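DTDP-4-dehydrorhamnose reductase (Bacillus anthracis, PDB 3SC6) catalyses the NADPH-dependent reduction of dTDP-4-dehydrorhamnose to dTDP-L-rhamnose, the last step of dTDP-L-rhamnose biosynthesis. Local coordinates at residues 77-82 with 127-132; 101-106 with 139-144; 167-172 with 231-236. All coordinates share one frame; numbering follows the deposited sequence.

Contact 1. Residues 77-82 with 127-132. With NAP (NADP nicotinamide-adenine-dinucleotide phosphate), chain G.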
loop_
_atom_site.group_PDB
_atom_site.type_symbol
_atom_site.label_atom_id
_atom_site.label_comp_id
_atom_site.label_asym_id
_atom_site.label_seq_id
_atom_site.Cartn_x
_atom_site.Cartn_y
_atom_site.Cartn_z
ATOM N N ASP A 77 18.962 -0.054 -9.033
ATOM C CA ASP A 77 18.470 -0.561 -10.315
ATOM C C ASP A 77 17.335 -1.546 -10.096
ATOM O O ASP A 77 16.342 -1.521 -10.816
ATOM C CB ASP A 77 19.582 -1.215 -11.148
ATOM C CG ASP A 77 20.644 -0.226 -11.597
ATOM O OD1 ASP A 77 20.519 0.977 -11.293
ATOM O OD2 ASP A 77 21.596 -0.651 -12.283
ATOM N N LEU A 78 17.479 -2.395 -9.084
ATOM C CA LEU A 78 16.464 -3.394 -8.766
ATOM C C LEU A 78 15.162 -2.751 -8.271
ATOM O O LEU A 78 14.091 -3.312 -8.459
ATOM C CB LEU A 78 17.005 -4.386 -7.732
ATOM C CG LEU A 78 16.087 -5.541 -7.323
ATOM C CD1 LEU A 78 15.677 -6.361 -8.540
ATOM C CD2 LEU A 78 16.778 -6.424 -6.293
ATOM N N ALA A 79 15.263 -1.586 -7.635
ATOM C CA ALA A 79 14.087 -0.878 -7.129
ATOM C C ALA A 79 13.302 -0.352 -8.320
ATOM O O ALA A 79 12.070 -0.463 -8.363
ATOM C CB ALA A 79 14.496 0.257 -6.226
ATOM N N TYR A 80 14.017 0.245 -9.270
ATOM C CA TYR A 80 13.397 0.777 -10.482
ATOM C C TYR A 80 12.878 -0.298 -11.423
ATOM O O TYR A 80 11.740 -0.217 -11.883
ATOM C CB TYR A 80 14.324 1.746 -11.238
ATOM C CG TYR A 80 14.414 3.124 -10.623
ATOM C CD1 TYR A 80 13.583 4.138 -11.082
ATOM C CD2 TYR A 80 15.285 3.416 -9.584
ATOM C CE1 TYR A 80 13.620 5.402 -10.545
ATOM C CE2 TYR A 80 15.331 4.697 -9.033
ATOM C CZ TYR A 80 14.487 5.681 -9.525
ATOM O OH TYR A 80 14.495 6.955 -9.011
ATOM N N VAL A 81 13.699 -1.299 -11.715
ATOM C CA VAL A 81 13.275 -2.367 -12.612
ATOM C C VAL A 81 11.910 -2.893 -12.197
ATOM O O VAL A 81 11.013 -3.003 -13.021
ATOM C CB VAL A 81 14.293 -3.536 -12.662
ATOM C CG1 VAL A 81 13.756 -4.677 -13.519
ATOM C CG2 VAL A 81 15.629 -3.056 -13.193
ATOM N N ILE A 82 11.748 -3.194 -10.914
ATOM C CA ILE A 82 10.481 -3.713 -10.410
ATOM C C ILE A 82 9.377 -2.671 -10.324
ATOM O O ILE A 82 8.342 -2.826 -10.947
ATOM C CB ILE A 82 10.626 -4.337 -8.998
ATOM C CG1 ILE A 82 11.612 -5.506 -9.009
ATOM C CG2 ILE A 82 9.267 -4.834 -8.499
ATOM C CD1 ILE A 82 11.196 -6.630 -9.909
ATOM N N ILE A 127 11.264 11.118 -1.081
ATOM C CA ILE A 127 12.232 11.247 0.006
ATOM C C ILE A 127 13.338 10.174 0.007
ATOM O O ILE A 127 14.412 10.394 0.569
ATOM C CB ILE A 127 11.492 11.229 1.368
ATOM C CG1 ILE A 127 12.436 11.579 2.521
ATOM C CG2 ILE A 127 10.807 9.883 1.585
ATOM C CD1 ILE A 127 11.745 11.626 3.870
ATOM N N ASN A 128 13.081 9.026 -0.618
ATOM C CA ASN A 128 14.064 7.936 -0.671
ATOM C C ASN A 128 13.956 7.135 -1.967
ATOM O O ASN A 128 13.041 7.356 -2.750
ATOM C CB ASN A 128 13.896 7.026 0.551
ATOM C CG ASN A 128 12.522 6.381 0.625
ATOM O OD1 ASN A 128 11.791 6.326 -0.362
ATOM N ND2 ASN A 128 12.184 5.855 1.793
ATOM N N ILE A 129 14.877 6.199 -2.190
ATOM C CA ILE A 129 14.856 5.384 -3.420
ATOM C C ILE A 129 13.521 4.688 -3.656
ATOM O O ILE A 129 13.020 4.677 -4.776
ATOM C CB ILE A 129 16.010 4.368 -3.469
ATOM C CG1 ILE A 129 17.349 5.100 -3.525
ATOM C CG2 ILE A 129 15.908 3.512 -4.714
ATOM C CD1 ILE A 129 17.507 5.980 -4.754
ATOM N N TYR A 130 12.951 4.093 -2.615
ATOM C CA TYR A 130 11.663 3.418 -2.754
ATOM C C TYR A 130 10.613 4.385 -3.265
ATOM O O TYR A 130 9.910 4.096 -4.239
ATOM C CB TYR A 130 11.225 2.822 -1.420
ATOM C CG TYR A 130 9.803 2.288 -1.397
ATOM C CD1 TYR A 130 9.492 1.019 -1.870
ATOM C CD2 TYR A 130 8.781 3.045 -0.839
ATOM C CE1 TYR A 130 8.188 0.540 -1.822
ATOM C CE2 TYR A 130 7.490 2.577 -0.781
ATOM C CZ TYR A 130 7.193 1.329 -1.269
ATOM O OH TYR A 130 5.892 0.885 -1.198
ATOM N N GLY A 131 10.518 5.539 -2.612
ATOM C CA GLY A 131 9.552 6.558 -2.998
ATOM C C GLY A 131 9.749 7.047 -4.420
ATOM O O GLY A 131 8.777 7.248 -5.152
ATOM N N ALA A 132 11.008 7.228 -4.811
ATOM C CA ALA A 132 11.350 7.699 -6.151
ATOM C C ALA A 132 11.056 6.655 -7.208
ATOM O O ALA A 132 10.640 6.991 -8.312
ATOM C CB ALA A 132 12.812 8.096 -6.213
HETATM P PA NAP G . 4.590 -7.088 -0.304
HETATM O O1A NAP G . 6.089 -6.996 -0.459
HETATM O O2A NAP G . 4.006 -8.133 0.621
HETATM O O5B NAP G . 3.921 -7.277 -1.755
HETATM C C5B NAP G . 4.668 -7.138 -2.960
HETATM C C4B NAP G . 4.644 -8.465 -3.710
HETATM O O4B NAP G . 5.182 -8.290 -5.030
HETATM C C3B NAP G . 5.482 -9.536 -3.013
HETATM O O3B NAP G . 4.710 -10.703 -2.720
HETATM C C2B NAP G . 6.574 -9.868 -4.004
HETATM O O2B NAP G . 6.923 -11.251 -3.977
HETATM C C1B NAP G . 5.959 -9.449 -5.333
HETATM N N9A NAP G . 6.983 -9.266 -6.398
HETATM C C8A NAP G . 8.285 -8.958 -6.245
HETATM N N7A NAP G . 8.867 -8.920 -7.465
HETATM C C5A NAP G . 7.922 -9.216 -8.377
HETATM C C6A NAP G . 7.914 -9.344 -9.853
HETATM N N6A NAP G . 9.044 -9.138 -10.572
HETATM N N1A NAP G . 6.748 -9.662 -10.461
HETATM C C2A NAP G . 5.628 -9.862 -9.740
HETATM N N3A NAP G . 5.618 -9.754 -8.395
HETATM C C4A NAP G . 6.740 -9.438 -7.700
HETATM O O3 NAP G . 4.033 -5.634 0.128
HETATM P PN NAP G . 2.468 -5.224 0.037
HETATM O O1N NAP G . 2.180 -4.263 1.166
HETATM O O2N NAP G . 1.614 -6.452 -0.159
HETATM O O5D NAP G . 2.408 -4.395 -1.336
HETATM C C5D NAP G . 1.236 -3.662 -1.693
HETATM C C4D NAP G . 1.611 -2.339 -2.357
HETATM O O4D NAP G . 1.442 -1.254 -1.430
HETATM C C3D NAP G . 3.060 -2.298 -2.834
HETATM O O3D NAP G . 3.113 -1.955 -4.221
HETATM C C2D NAP G . 3.731 -1.229 -1.998
HETATM O O2D NAP G . 4.650 -0.481 -2.794
HETATM C C1D NAP G . 2.574 -0.376 -1.486
HETATM N N1N NAP G . 2.826 0.230 -0.169
HETATM C C2N NAP G . 3.070 -0.550 0.898
HETATM C C3N NAP G . 3.306 0.010 2.153
HETATM C C7N NAP G . 3.580 -0.891 3.327
HETATM O O7N NAP G . 3.662 -2.097 3.141
HETATM N N7N NAP G . 3.725 -0.376 4.546
HETATM C C4N NAP G . 3.280 1.395 2.291
HETATM C C5N NAP G . 3.021 2.177 1.178
HETATM C C6N NAP G . 2.792 1.566 -0.050
HETATM P P2B NAP G . 8.308 -11.736 -3.308
HETATM O O1X NAP G . 8.151 -13.236 -3.255
HETATM O O2X NAP G . 9.381 -11.259 -4.258
HETATM O O3X NAP G . 8.334 -11.058 -1.961
#
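Y80 lays the phenol end of its side chain against the methyl of A132, with OH 3.5 Å from A132 CB. Its first torsion (-77°) turns CG away from the carbonyl carbon and sends the ring across the gap, hydroxyl end foremost; A132 O approaches the ring only obliquely. The preceding residue, A79, brings its CB to I129 CG2 at 3.9 Å. No hydrogen bond crosses between the segments: helix 76-97 and the first turn of helix 129-144 meet by van der Waals contact, methyl on methyl at A79 and I129 and phenol hydroxyl on methyl at Y80 and A132, with backbones close at A79 and Y130 (CA to CA 6.6 Å). That first turn is fixed by an N-cap: G131 N donates to N128 OD1 (2.7 Å), nearly straight at 163° and almost end-on to the side-chain carbonyl. Y130 and K134 are spaced as in the YxxxK motif of the short-chain dehydrogenase/reductase family, and both hydrogen-bond NADP. Y130 swings CG opposite its backbone N, its CB directed away from residues 77-82, and its OH hydrogen-bonds the ribose O2D, which lies at the ring edge near the ring plane; the modelled 2.4 Å between Y130 OH and NAP O2D is too short to be taken literally at 2.65 Å resolution. At the other end of the cofactor, I82 CD1 lies 3.4 Å from the adenine N6A.

Contact 2. Residues 101-106 with 139-144. With NAP (NADP nicotinamide-adenine-dinucleotide phosphate), chain G.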
loop_
_atom_site.group_PDB
_atom_site.type_symbol
_atom_site.label_atom_id
_atom_site.label_comp_id
_atom_site.label_asym_id
_atom_site.label_seq_id
_atom_site.Cartn_x
_atom_site.Cartn_y
_atom_site.Cartn_z
ATOM N N LEU A 101 -6.724 0.129 -14.716
ATOM C CA LEU A 101 -5.533 -0.220 -13.935
ATOM C C LEU A 101 -5.456 0.449 -12.563
ATOM O O LEU A 101 -5.572 1.668 -12.446
ATOM C CB LEU A 101 -4.277 0.142 -14.739
ATOM C CG LEU A 101 -2.922 -0.128 -14.087
ATOM C CD1 LEU A 101 -2.799 -1.591 -13.695
ATOM C CD2 LEU A 101 -1.788 0.288 -15.027
ATOM N N VAL A 102 -5.261 -0.358 -11.524
ATOM C CA VAL A 102 -5.153 0.168 -10.168
ATOM C C VAL A 102 -3.701 0.020 -9.758
ATOM O O VAL A 102 -3.207 -1.095 -9.603
ATOM C CB VAL A 102 -6.060 -0.563 -9.166
ATOM C CG1 VAL A 102 -5.849 -0.009 -7.779
ATOM C CG2 VAL A 102 -7.506 -0.428 -9.569
ATOM N N TYR A 103 -3.012 1.150 -9.617
ATOM C CA TYR A 103 -1.615 1.149 -9.231
ATOM C C TYR A 103 -1.479 1.622 -7.791
ATOM O O TYR A 103 -1.738 2.788 -7.483
ATOM C CB TYR A 103 -0.790 2.029 -10.170
ATOM C CG TYR A 103 0.674 2.068 -9.816
ATOM C CD1 TYR A 103 1.544 1.080 -10.265
ATOM C CD2 TYR A 103 1.195 3.099 -9.050
ATOM C CE1 TYR A 103 2.889 1.105 -9.941
ATOM C CE2 TYR A 103 2.544 3.139 -8.729
ATOM C CZ TYR A 103 3.382 2.138 -9.178
ATOM O OH TYR A 103 4.719 2.176 -8.864
ATOM N N ILE A 104 -1.075 0.703 -6.915
ATOM C CA ILE A 104 -0.904 1.004 -5.501
ATOM C C ILE A 104 0.422 1.711 -5.301
ATOM O O ILE A 104 1.469 1.198 -5.687
ATOM C CB ILE A 104 -0.949 -0.268 -4.644
ATOM C CG1 ILE A 104 -2.276 -1.004 -4.847
ATOM C CG2 ILE A 104 -0.783 0.078 -3.179
ATOM C CD1 ILE A 104 -3.500 -0.188 -4.465
ATOM N N SER A 105 0.369 2.897 -4.702
ATOM C CA SER A 105 1.569 3.678 -4.458
ATOM C C SER A 105 1.756 3.975 -2.972
ATOM O O SER A 105 1.000 3.483 -2.133
ATOM C CB SER A 105 1.549 4.963 -5.283
ATOM O OG SER A 105 2.737 5.709 -5.083
ATOM N N THR A 106 2.745 4.812 -2.665
ATOM C CA THR A 106 3.075 5.167 -1.288
ATOM C C THR A 106 3.192 6.657 -0.965
ATOM O O THR A 106 3.183 7.511 -1.846
ATOM C CB THR A 106 4.447 4.561 -0.962
ATOM O OG1 THR A 106 4.805 4.863 0.388
ATOM C CG2 THR A 106 5.508 5.115 -1.914
ATOM N N GLN A 139 4.316 7.719 -12.998
ATOM C CA GLN A 139 4.434 8.480 -14.233
ATOM C C GLN A 139 4.269 7.600 -15.474
ATOM O O GLN A 139 3.572 8.000 -16.400
ATOM C CB GLN A 139 5.732 9.292 -14.272
ATOM C CG GLN A 139 5.843 10.344 -13.158
ATOM C CD GLN A 139 4.739 11.410 -13.205
ATOM O OE1 GLN A 139 3.973 11.499 -14.163
ATOM N NE2 GLN A 139 4.681 12.236 -12.171
ATOM N N PHE A 140 4.888 6.416 -15.522
ATOM C CA PHE A 140 4.699 5.582 -16.715
ATOM C C PHE A 140 3.237 5.203 -16.879
ATOM O O PHE A 140 2.769 5.046 -18.001
ATOM C CB PHE A 140 5.550 4.312 -16.760
ATOM C CG PHE A 140 7.018 4.547 -16.928
ATOM C CD1 PHE A 140 7.527 4.894 -18.170
ATOM C CD2 PHE A 140 7.906 4.278 -15.906
ATOM C CE1 PHE A 140 8.892 5.072 -18.358
ATOM C CE2 PHE A 140 9.274 4.442 -16.091
ATOM C CZ PHE A 140 9.765 4.838 -17.319
ATOM N N VAL A 141 2.518 5.046 -15.766
ATOM C CA VAL A 141 1.099 4.690 -15.823
ATOM C C VAL A 141 0.281 5.822 -16.446
ATOM O O VAL A 141 -0.533 5.579 -17.338
ATOM C CB VAL A 141 0.525 4.322 -14.437
ATOM C CG1 VAL A 141 -0.981 4.091 -14.523
ATOM C CG2 VAL A 141 1.231 3.100 -13.874
ATOM N N LYS A 142 0.487 7.053 -15.978
ATOM C CA LYS A 142 -0.245 8.198 -16.525
ATOM C C LYS A 142 0.150 8.459 -17.969
ATOM O O LYS A 142 -0.670 8.884 -18.782
ATOM C CB LYS A 142 0.047 9.487 -15.754
ATOM C CG LYS A 142 -0.408 9.578 -14.309
ATOM C CD LYS A 142 0.010 10.966 -13.787
ATOM C CE LYS A 142 -0.454 11.278 -12.378
ATOM N NZ LYS A 142 -1.943 11.337 -12.264
ATOM N N GLU A 143 1.417 8.213 -18.275
ATOM C CA GLU A 143 1.954 8.428 -19.617
ATOM C C GLU A 143 1.570 7.380 -20.670
ATOM O O GLU A 143 1.437 7.719 -21.838
ATOM C CB GLU A 143 3.487 8.529 -19.527
ATOM C CG GLU A 143 3.994 9.725 -18.709
ATOM C CD GLU A 143 5.510 9.712 -18.490
ATOM O OE1 GLU A 143 6.144 8.659 -18.717
ATOM O OE2 GLU A 143 6.064 10.744 -18.039
ATOM N N LEU A 144 1.354 6.128 -20.273
ATOM C CA LEU A 144 1.014 5.087 -21.252
ATOM C C LEU A 144 -0.375 4.438 -21.136
ATOM O O LEU A 144 -0.674 3.490 -21.861
ATOM C CB LEU A 144 2.090 3.997 -21.198
ATOM C CG LEU A 144 3.526 4.484 -21.447
ATOM C CD1 LEU A 144 4.517 3.349 -21.284
ATOM C CD2 LEU A 144 3.672 5.119 -22.812
HETATM P PA NAP G . 4.590 -7.088 -0.304
HETATM O O1A NAP G . 6.089 -6.996 -0.459
HETATM O O2A NAP G . 4.006 -8.133 0.621
HETATM O O5B NAP G . 3.921 -7.277 -1.755
HETATM C C5B NAP G . 4.668 -7.138 -2.960
HETATM C C4B NAP G . 4.644 -8.465 -3.710
HETATM O O4B NAP G . 5.182 -8.290 -5.030
HETATM C C3B NAP G . 5.482 -9.536 -3.013
HETATM O O3B NAP G . 4.710 -10.703 -2.720
HETATM C C2B NAP G . 6.574 -9.868 -4.004
HETATM O O2B NAP G . 6.923 -11.251 -3.977
HETATM C C1B NAP G . 5.959 -9.449 -5.333
HETATM N N9A NAP G . 6.983 -9.266 -6.398
HETATM C C8A NAP G . 8.285 -8.958 -6.245
HETATM N N7A NAP G . 8.867 -8.920 -7.465
HETATM C C5A NAP G . 7.922 -9.216 -8.377
HETATM C C6A NAP G . 7.914 -9.344 -9.853
HETATM N N6A NAP G . 9.044 -9.138 -10.572
HETATM N N1A NAP G . 6.748 -9.662 -10.461
HETATM C C2A NAP G . 5.628 -9.862 -9.740
HETATM N N3A NAP G . 5.618 -9.754 -8.395
HETATM C C4A NAP G . 6.740 -9.438 -7.700
HETATM O O3 NAP G . 4.033 -5.634 0.128
HETATM P PN NAP G . 2.468 -5.224 0.037
HETATM O O1N NAP G . 2.180 -4.263 1.166
HETATM O O2N NAP G . 1.614 -6.452 -0.159
HETATM O O5D NAP G . 2.408 -4.395 -1.336
HETATM C C5D NAP G . 1.236 -3.662 -1.693
HETATM C C4D NAP G . 1.611 -2.339 -2.357
HETATM O O4D NAP G . 1.442 -1.254 -1.430
HETATM C C3D NAP G . 3.060 -2.298 -2.834
HETATM O O3D NAP G . 3.113 -1.955 -4.221
HETATM C C2D NAP G . 3.731 -1.229 -1.998
HETATM O O2D NAP G . 4.650 -0.481 -2.794
HETATM C C1D NAP G . 2.574 -0.376 -1.486
HETATM N N1N NAP G . 2.826 0.230 -0.169
HETATM C C2N NAP G . 3.070 -0.550 0.898
HETATM C C3N NAP G . 3.306 0.010 2.153
HETATM C C7N NAP G . 3.580 -0.891 3.327
HETATM O O7N NAP G . 3.662 -2.097 3.141
HETATM N N7N NAP G . 3.725 -0.376 4.546
HETATM C C4N NAP G . 3.280 1.395 2.291
HETATM C C5N NAP G . 3.021 2.177 1.178
HETATM C C6N NAP G . 2.792 1.566 -0.050
HETATM P P2B NAP G . 8.308 -11.736 -3.308
HETATM O O1X NAP G . 8.151 -13.236 -3.255
HETATM O O2X NAP G . 9.381 -11.259 -4.258
HETATM O O3X NAP G . 8.334 -11.058 -1.961
#
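V141 divides its two methyls between L101 and Y103, the side chains that strand 100-106 directs at helix 129-144. CG1 reaches L101 CD2 at 3.9 Å, and CG2 comes to Y103 CD1 at 4.1 Å, aslant to the ring, neither over its face nor at its edge. Both pairs meet at oblique angles. With CG trans to the backbone N (chi1 180°), Y103 carries its ring off the strand towards the helices, where its OH makes a weak hydrogen bond to N83 O of helix 76-97. The nearest backbone approach, Y103 CA to V141 CA, is 8.0 Å: the backbones stay apart and the side chains make the contact. Strand 100-106, helix 129-144 and the neighbouring parallel strand 148-157 form a beta-alpha-beta crossover of the Rossmann fold, and V141 also touches Y148. Farther along the strand the cofactor takes over: I104 CG2 packs on the nicotinamide ribose at O4D, and T106 CB lies 3.5 Å from nicotinamide C5N. All three residues that touch across the segments are buried, and no hydrogen bond joins the two; the helix is therefore seated on the sheet by apolar contact, while the cofactor contacts gather towards the C-terminal end of the strand.

Contact 3. Residues 167-172 with 231-236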
loop_
_atom_site.group_PDB
_atom_site.type_symbol
_atom_site.label_atom_id
_atom_site.label_comp_id
_atom_site.label_asym_id
_atom_site.label_seq_id
_atom_site.Cartn_x
_atom_site.Cartn_y
_atom_site.Cartn_z
ATOM N N THR A 167 4.260 -8.311 15.131
ATOM C CA THR A 167 5.545 -8.259 15.829
ATOM C C THR A 167 5.384 -7.855 17.298
ATOM O O THR A 167 5.992 -8.466 18.176
ATOM C CB THR A 167 6.547 -7.312 15.125
ATOM O OG1 THR A 167 6.813 -7.793 13.801
ATOM C CG2 THR A 167 7.857 -7.245 15.886
ATOM N N MET A 168 4.567 -6.837 17.567
ATOM C CA MET A 168 4.351 -6.389 18.945
ATOM C C MET A 168 3.725 -7.488 19.806
ATOM O O MET A 168 4.144 -7.702 20.941
ATOM C CB MET A 168 3.466 -5.138 18.996
ATOM C CG MET A 168 4.019 -3.884 18.312
ATOM S SD MET A 168 5.576 -3.218 18.964
ATOM C CE MET A 168 6.802 -3.991 17.913
ATOM N N ILE A 169 2.728 -8.182 19.268
ATOM C CA ILE A 169 2.056 -9.256 20.006
ATOM C C ILE A 169 2.990 -10.444 20.232
ATOM O O ILE A 169 2.877 -11.157 21.227
ATOM C CB ILE A 169 0.794 -9.748 19.270
ATOM C CG1 ILE A 169 -0.205 -8.602 19.098
ATOM C CG2 ILE A 169 0.136 -10.888 20.039
ATOM C CD1 ILE A 169 -1.468 -9.007 18.384
ATOM N N ARG A 170 3.914 -10.642 19.301
ATOM C CA ARG A 170 4.875 -11.733 19.374
ATOM C C ARG A 170 5.928 -11.423 20.429
ATOM O O ARG A 170 6.222 -12.252 21.292
ATOM C CB ARG A 170 5.539 -11.899 18.010
ATOM C CG ARG A 170 6.536 -13.044 17.877
ATOM C CD ARG A 170 7.103 -13.043 16.465
ATOM N NE ARG A 170 6.030 -13.154 15.475
ATOM C CZ ARG A 170 6.208 -13.122 14.155
ATOM N NH1 ARG A 170 7.424 -12.978 13.638
ATOM N NH2 ARG A 170 5.159 -13.228 13.347
ATOM N N LEU A 171 6.488 -10.219 20.354
ATOM C CA LEU A 171 7.515 -9.783 21.291
ATOM C C LEU A 171 6.915 -9.373 22.634
ATOM O O LEU A 171 7.496 -9.635 23.686
ATOM C CB LEU A 171 8.305 -8.613 20.696
ATOM C CG LEU A 171 9.022 -8.900 19.371
ATOM C CD1 LEU A 171 9.709 -7.647 18.846
ATOM C CD2 LEU A 171 10.027 -10.036 19.518
ATOM N N GLY A 172 5.746 -8.743 22.588
ATOM C CA GLY A 172 5.057 -8.286 23.794
ATOM C C GLY A 172 4.879 -9.320 24.889
ATOM O O GLY A 172 5.051 -9.012 26.070
ATOM N N ALA A 231 -5.120 -5.709 22.771
ATOM C CA ALA A 231 -4.611 -7.055 23.000
ATOM C C ALA A 231 -4.744 -7.398 24.486
ATOM O O ALA A 231 -4.697 -8.568 24.872
ATOM C CB ALA A 231 -3.166 -7.155 22.559
ATOM N N ASN A 232 -4.913 -6.363 25.307
ATOM C CA ASN A 232 -5.060 -6.507 26.751
ATOM C C ASN A 232 -3.814 -7.182 27.332
ATOM O O ASN A 232 -3.901 -8.181 28.050
ATOM C CB ASN A 232 -6.343 -7.286 27.090
ATOM C CG ASN A 232 -6.606 -7.375 28.591
ATOM O OD1 ASN A 232 -5.880 -6.801 29.402
ATOM N ND2 ASN A 232 -7.668 -8.083 28.960
ATOM N N MET A 233 -2.653 -6.630 26.988
ATOM C CA MET A 233 -1.368 -7.141 27.457
ATOM C C MET A 233 -0.676 -6.030 28.244
ATOM O O MET A 233 -0.519 -4.914 27.749
ATOM C CB MET A 233 -0.484 -7.585 26.282
ATOM C CG MET A 233 -1.111 -8.647 25.376
ATOM S SD MET A 233 -0.027 -9.193 24.027
ATOM C CE MET A 233 -0.656 -10.829 23.692
ATOM N N LYS A 234 -0.270 -6.337 29.471
ATOM C CA LYS A 234 0.398 -5.358 30.319
ATOM C C LYS A 234 1.895 -5.305 30.019
ATOM O O LYS A 234 2.674 -6.105 30.536
ATOM C CB LYS A 234 0.143 -5.674 31.795
ATOM C CG LYS A 234 -1.342 -5.647 32.172
ATOM C CD LYS A 234 -1.594 -5.979 33.646
ATOM C CE LYS A 234 -0.930 -4.986 34.594
ATOM N NZ LYS A 234 -1.202 -5.319 36.021
ATOM N N VAL A 235 2.279 -4.357 29.168
ATOM C CA VAL A 235 3.669 -4.167 28.773
ATOM C C VAL A 235 3.948 -2.679 28.587
ATOM O O VAL A 235 3.087 -1.935 28.124
ATOM C CB VAL A 235 3.977 -4.896 27.453
ATOM C CG1 VAL A 235 5.405 -4.621 27.012
ATOM C CG2 VAL A 235 3.732 -6.395 27.601
ATOM N N ASN A 236 5.151 -2.248 28.950
ATOM C CA ASN A 236 5.534 -0.846 28.821
ATOM C C ASN A 236 6.180 -0.563 27.480
ATOM O O ASN A 236 6.781 -1.448 26.874
ATOM C CB ASN A 236 6.512 -0.459 29.925
ATOM C CG ASN A 236 5.936 -0.652 31.306
ATOM O OD1 ASN A 236 4.768 -1.012 31.458
ATOM N ND2 ASN A 236 6.752 -0.409 32.326
#
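First torsions of -60° in I169 and -57° in M233 bring the branch methyl of I169 to the terminal methyl of M233. In I169 this torsion places CG2 opposite the backbone N, on the flank of helix 164-172; in M233 it sets CG opposite the carbonyl carbon, and beyond CG the side chain runs extended, with CE at its far end. CE of M233 stops 3.7 Å from CG2 of I169, the two side chains crossing at about a right angle. The second meeting is of a different kind, a methyl against a carbonyl: V235 CG2 abuts G172 O at 3.3 Å, a van der Waals approach. G172 has no side chain to interpose, and its CA lies 6.6 Å from V235 CA, closer than the 7.6 Å between the CA atoms of I169 and A231. N232, with phi of +60°, is the C-prime residue of a Schellman motif that ends helix 220-231, where M233 N bonds F228 O and N232 N bonds S229 O. From this turn the chain heads extended past helix 164-172 and into strand 236-240, which pairs in parallel with strand 177-181; N236 bonds I178 through the backbone. I178 in turn touches M168 and L171, so helix 164-172 contacts this small two-stranded sheet as well as the link leading into it. M233 also packs on K173.

Overall arrangement
Contacts 1 and 2 share helix 129-144 and belong to the NADP-binding Rossmann part: contact 1 sets its N-terminal turn beside helix 76-97, contact 2 seats its C-terminal end on strand 100-106. Their centres are 14 Å apart, and they touch where Y130 CE2 meets T106 CG2 (3.4 Å). Contact 2 is buried, whereas contacts 1 and 3 are only partly so. Contact 3 lies apart, 33 Å and 38 Å from the other two centre to centre, and shares no element with them. The chemistry differs accordingly: methyls and a ring in buried contact 2, a phenol hydroxyl on a methyl in contact 1, and a methyl against a backbone carbonyl in contact 3, a peripheral join of helix and loop.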